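Local coordinates for uncharacterized protein (Methanosarcina mazei, PDB 3R6A) that is of unknown function but belongs to the glyoxalase/bleomycin resistance protein/dioxygenase superfamily and pairs with a second copy of itself, at residues T70-S75 with V116-I121. Numbering follows the deposited sequence.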
ATOM      1  N   THR B  70      -3.013   4.965   1.751  1.00 13.64           N
ATOM      2  CA  THR B  70      -3.722   5.747   2.755  1.00 13.64           C
ATOM      3  C   THR B  70      -2.863   5.862   4.008  1.00 14.03           C
ATOM      4  O   THR B  70      -2.350   4.865   4.518  1.00 13.06           O
ATOM      5  CB  THR B  70      -5.067   5.076   3.093  1.00 13.03           C
ATOM      6  OG1 THR B  70      -5.918   5.138   1.943  1.00 14.07           O
ATOM      7  CG2 THR B  70      -5.745   5.758   4.273  1.00 13.45           C
ATOM      8  N   PHE B  71      -2.688   7.092   4.479  1.00 12.73           N
ATOM      9  CA  PHE B  71      -1.902   7.348   5.677  1.00 13.11           C
ATOM     10  C   PHE B  71      -2.841   7.725   6.806  1.00 12.78           C
ATOM     11  O   PHE B  71      -3.536   8.736   6.719  1.00 13.65           O
ATOM     12  CB  PHE B  71      -0.935   8.524   5.481  1.00 12.02           C
ATOM     13  CG  PHE B  71       0.198   8.266   4.523  1.00 13.23           C
ATOM     14  CD1 PHE B  71       0.321   7.057   3.844  1.00 13.81           C
ATOM     15  CD2 PHE B  71       1.149   9.261   4.297  1.00 14.14           C
ATOM     16  CE1 PHE B  71       1.372   6.848   2.952  1.00 13.70           C
ATOM     17  CE2 PHE B  71       2.201   9.061   3.408  1.00 15.37           C
ATOM     18  CZ  PHE B  71       2.311   7.849   2.735  1.00 14.28           C
ATOM     19  N   LEU B  72      -2.876   6.908   7.855  1.00 13.66           N
ATOM     20  CA  LEU B  72      -3.691   7.217   9.027  1.00 15.77           C
ATOM     21  C   LEU B  72      -2.778   8.106   9.870  1.00 16.59           C
ATOM     22  O   LEU B  72      -1.654   7.714  10.199  1.00 16.82           O
ATOM     23  CB  LEU B  72      -4.048   5.931   9.783  1.00 16.20           C
ATOM     24  CG  LEU B  72      -4.828   6.039  11.095  1.00 20.18           C
ATOM     25  CD1 LEU B  72      -6.143   6.789  10.887  1.00 21.82           C
ATOM     26  CD2 LEU B  72      -5.095   4.635  11.615  1.00 21.01           C
ATOM     27  N   VAL B  73      -3.246   9.307  10.199  1.00 15.49           N
ATOM     28  CA  VAL B  73      -2.436  10.252  10.958  1.00 16.97           C
ATOM     29  C   VAL B  73      -3.120  10.774  12.214  1.00 19.76           C
ATOM     30  O   VAL B  73      -4.333  10.650  12.374  1.00 19.79           O
ATOM     31  CB  VAL B  73      -2.038  11.466  10.073  1.00 15.60           C
ATOM     32  CG1 VAL B  73      -1.337  10.979   8.815  1.00 13.62           C
ATOM     33  CG2 VAL B  73      -3.276  12.269   9.691  1.00 16.71           C
ATOM     34  N   ASP B  74      -2.330  11.372  13.100  1.00 22.02           N
ATOM     35  CA  ASP B  74      -2.862  11.914  14.343  1.00 27.66           C
ATOM     36  C   ASP B  74      -3.584  13.242  14.110  1.00 28.42           C
ATOM     37  O   ASP B  74      -4.617  13.510  14.724  1.00 29.53           O
ATOM     38  CB  ASP B  74      -1.725  12.103  15.353  1.00 29.89           C
ATOM     39  CG  ASP B  74      -0.759  13.203  14.951  1.00 33.31           C
ATOM     40  OD1 ASP B  74      -0.526  13.386  13.737  1.00 35.42           O
ATOM     41  OD2 ASP B  74      -0.220  13.879  15.853  1.00 37.18           O
ATOM     42  N   SER B  75      -3.048  14.061  13.211  1.00 29.20           N
ATOM     43  CA  SER B  75      -3.642  15.363  12.928  1.00 29.62           C
ATOM     44  C   SER B  75      -3.554  15.788  11.463  1.00 27.05           C
ATOM     45  O   SER B  75      -2.465  16.046  10.955  1.00 29.13           O
ATOM     46  CB  SER B  75      -2.969  16.425  13.801  1.00 29.86           C
ATOM     47  OG  SER B  75      -3.341  17.735  13.403  1.00 33.38           O
ATOM     48  N   VAL B 116      -5.961  10.257   6.472  1.00 12.97           N
ATOM     49  CA  VAL B 116      -7.153  10.076   7.286  1.00 15.04           C
ATOM     50  C   VAL B 116      -6.882  10.293   8.763  1.00 16.22           C
ATOM     51  O   VAL B 116      -5.831   9.914   9.274  1.00 15.79           O
ATOM     52  CB  VAL B 116      -7.724   8.656   7.099  1.00 16.51           C
ATOM     53  CG1 VAL B 116      -8.989   8.486   7.927  1.00 21.73           C
ATOM     54  CG2 VAL B 116      -8.003   8.401   5.627  1.00 19.00           C
ATOM     55  N   GLU B 117      -7.845  10.905   9.442  1.00 17.76           N
ATOM     56  CA  GLU B 117      -7.753  11.157  10.871  1.00 21.16           C
ATOM     57  C   GLU B 117      -9.004  10.529  11.474  1.00 23.02           C
ATOM     58  O   GLU B 117     -10.117  10.868  11.086  1.00 21.57           O
ATOM     59  CB  GLU B 117      -7.744  12.661  11.145  1.00 24.29           C
ATOM     60  CG  GLU B 117      -7.550  13.032  12.605  1.00 30.50           C
ATOM     61  CD  GLU B 117      -7.696  14.524  12.846  1.00 33.51           C
ATOM     62  OE1 GLU B 117      -6.904  15.304  12.277  1.00 33.09           O
ATOM     63  OE2 GLU B 117      -8.610  14.916  13.602  1.00 37.26           O
ATOM     64  N   HIS B 118      -8.821   9.599  12.402  1.00 24.73           N
ATOM     65  CA  HIS B 118      -9.950   8.937  13.041  1.00 28.51           C
ATOM     66  C   HIS B 118     -10.386   9.684  14.296  1.00 31.34           C
ATOM     67  O   HIS B 118      -9.553  10.148  15.077  1.00 32.20           O
ATOM     68  CB  HIS B 118      -9.579   7.493  13.397  1.00 28.44           C
ATOM     69  CG  HIS B 118      -9.554   6.563  12.223  1.00 28.97           C
ATOM     70  ND1 HIS B 118      -8.951   5.326  12.269  1.00 30.12           N
ATOM     71  CD2 HIS B 118     -10.086   6.678  10.983  1.00 28.32           C
ATOM     72  CE1 HIS B 118      -9.113   4.716  11.107  1.00 29.24           C
ATOM     73  NE2 HIS B 118      -9.798   5.514  10.310  1.00 30.60           N
ATOM     74  N   SER B 119     -11.694   9.812  14.479  1.00 34.33           N
ATOM     75  CA  SER B 119     -12.225  10.489  15.655  1.00 36.66           C
ATOM     76  C   SER B 119     -12.217   9.496  16.812  1.00 37.94           C
ATOM     77  O   SER B 119     -11.667   8.401  16.689  1.00 38.83           O
ATOM     78  CB  SER B 119     -13.648  10.983  15.384  1.00 36.76           C
ATOM     79  OG  SER B 119     -14.493   9.915  14.997  1.00 39.34           O
ATOM     80  N   LYS B 120     -12.828   9.871  17.931  1.00 40.00           N
ATOM     81  CA  LYS B 120     -12.869   9.000  19.104  1.00 41.77           C
ATOM     82  C   LYS B 120     -13.358   7.579  18.818  1.00 42.71           C
ATOM     83  O   LYS B 120     -12.570   6.707  18.450  1.00 42.54           O
ATOM     84  CB  LYS B 120     -13.738   9.633  20.195  1.00 42.36           C
ATOM     85  CG  LYS B 120     -13.160  10.917  20.773  1.00 45.04           C
ATOM     86  CD  LYS B 120     -14.053  11.488  21.863  1.00 46.01           C
ATOM     87  CE  LYS B 120     -15.414  11.888  21.311  1.00 46.45           C
ATOM     88  NZ  LYS B 120     -16.307  12.427  22.377  1.00 46.59           N
ATOM     89  N   ILE B 121     -14.660   7.360  18.986  1.00 43.47           N
ATOM     90  CA  ILE B 121     -15.287   6.052  18.778  1.00 41.83           C
ATOM     91  C   ILE B 121     -14.635   4.980  19.661  1.00 43.00           C
ATOM     92  O   ILE B 121     -13.460   4.645  19.504  1.00 41.99           O
ATOM     93  CB  ILE B 121     -15.254   5.620  17.263  1.00 40.03           C
ATOM     94  CG1 ILE B 121     -14.052   4.716  16.961  1.00 41.09           C
ATOM     95  CG2 ILE B 121     -15.190   6.852  16.373  1.00 41.28           C
ATOM     96  CD1 ILE B 121     -13.906   4.337  15.503  1.00 39.97           C
TER
HETATM   97  O   HOH W   1      -6.308   9.320  13.529  1.00 29.47           O
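V116 is gripped by two backbone bonds to the neighbouring parallel strand: its N donates to F71 O at 2.9 Å, and its O accepts from V73 N at 2.8 Å, nearly straight at 174°. These bonds straddle L72, whose CA lies beside V116 O, and set the register of strands 69-73 and 112-118, neighbours in the mixed sheet of this glyoxalase-superfamily fold. Packing is tight on this buried side, where T70 CG2 meets V116 CG2 at 3.7 Å, while T70 OG1 is hydrogen-bonded to E114 and to R11. F71 turns its ring away from V116, to Y115 edge-to-face and to I51 of the second subunit.

The other part of the contact is partly exposed. L72 CD1 covers one face of the H118 ring, 3.5 Å from the centroid, in a CH-pi contact, the two side chains crossing at about a right angle. Strand 69-73 ends at V73 and the chains diverge; a water stands between them, donating to V73 O at 2.6 Å and accepting from H118 N at 2.8 Å. E117, extended from its backbone N outward (chi1 -176°), spans the widening gap, its CG 3.6 Å from D74 O. OE1 stops 3.3 Å from S75 CA and accepts a hydrogen bond from L76 N, at the start of helix 76-84. The contact thus changes from direct amide pairing to water and a carboxylate, whose charged form the helix N-terminus and R101, a long, weak ion-pair partner of OE1, would probably favour.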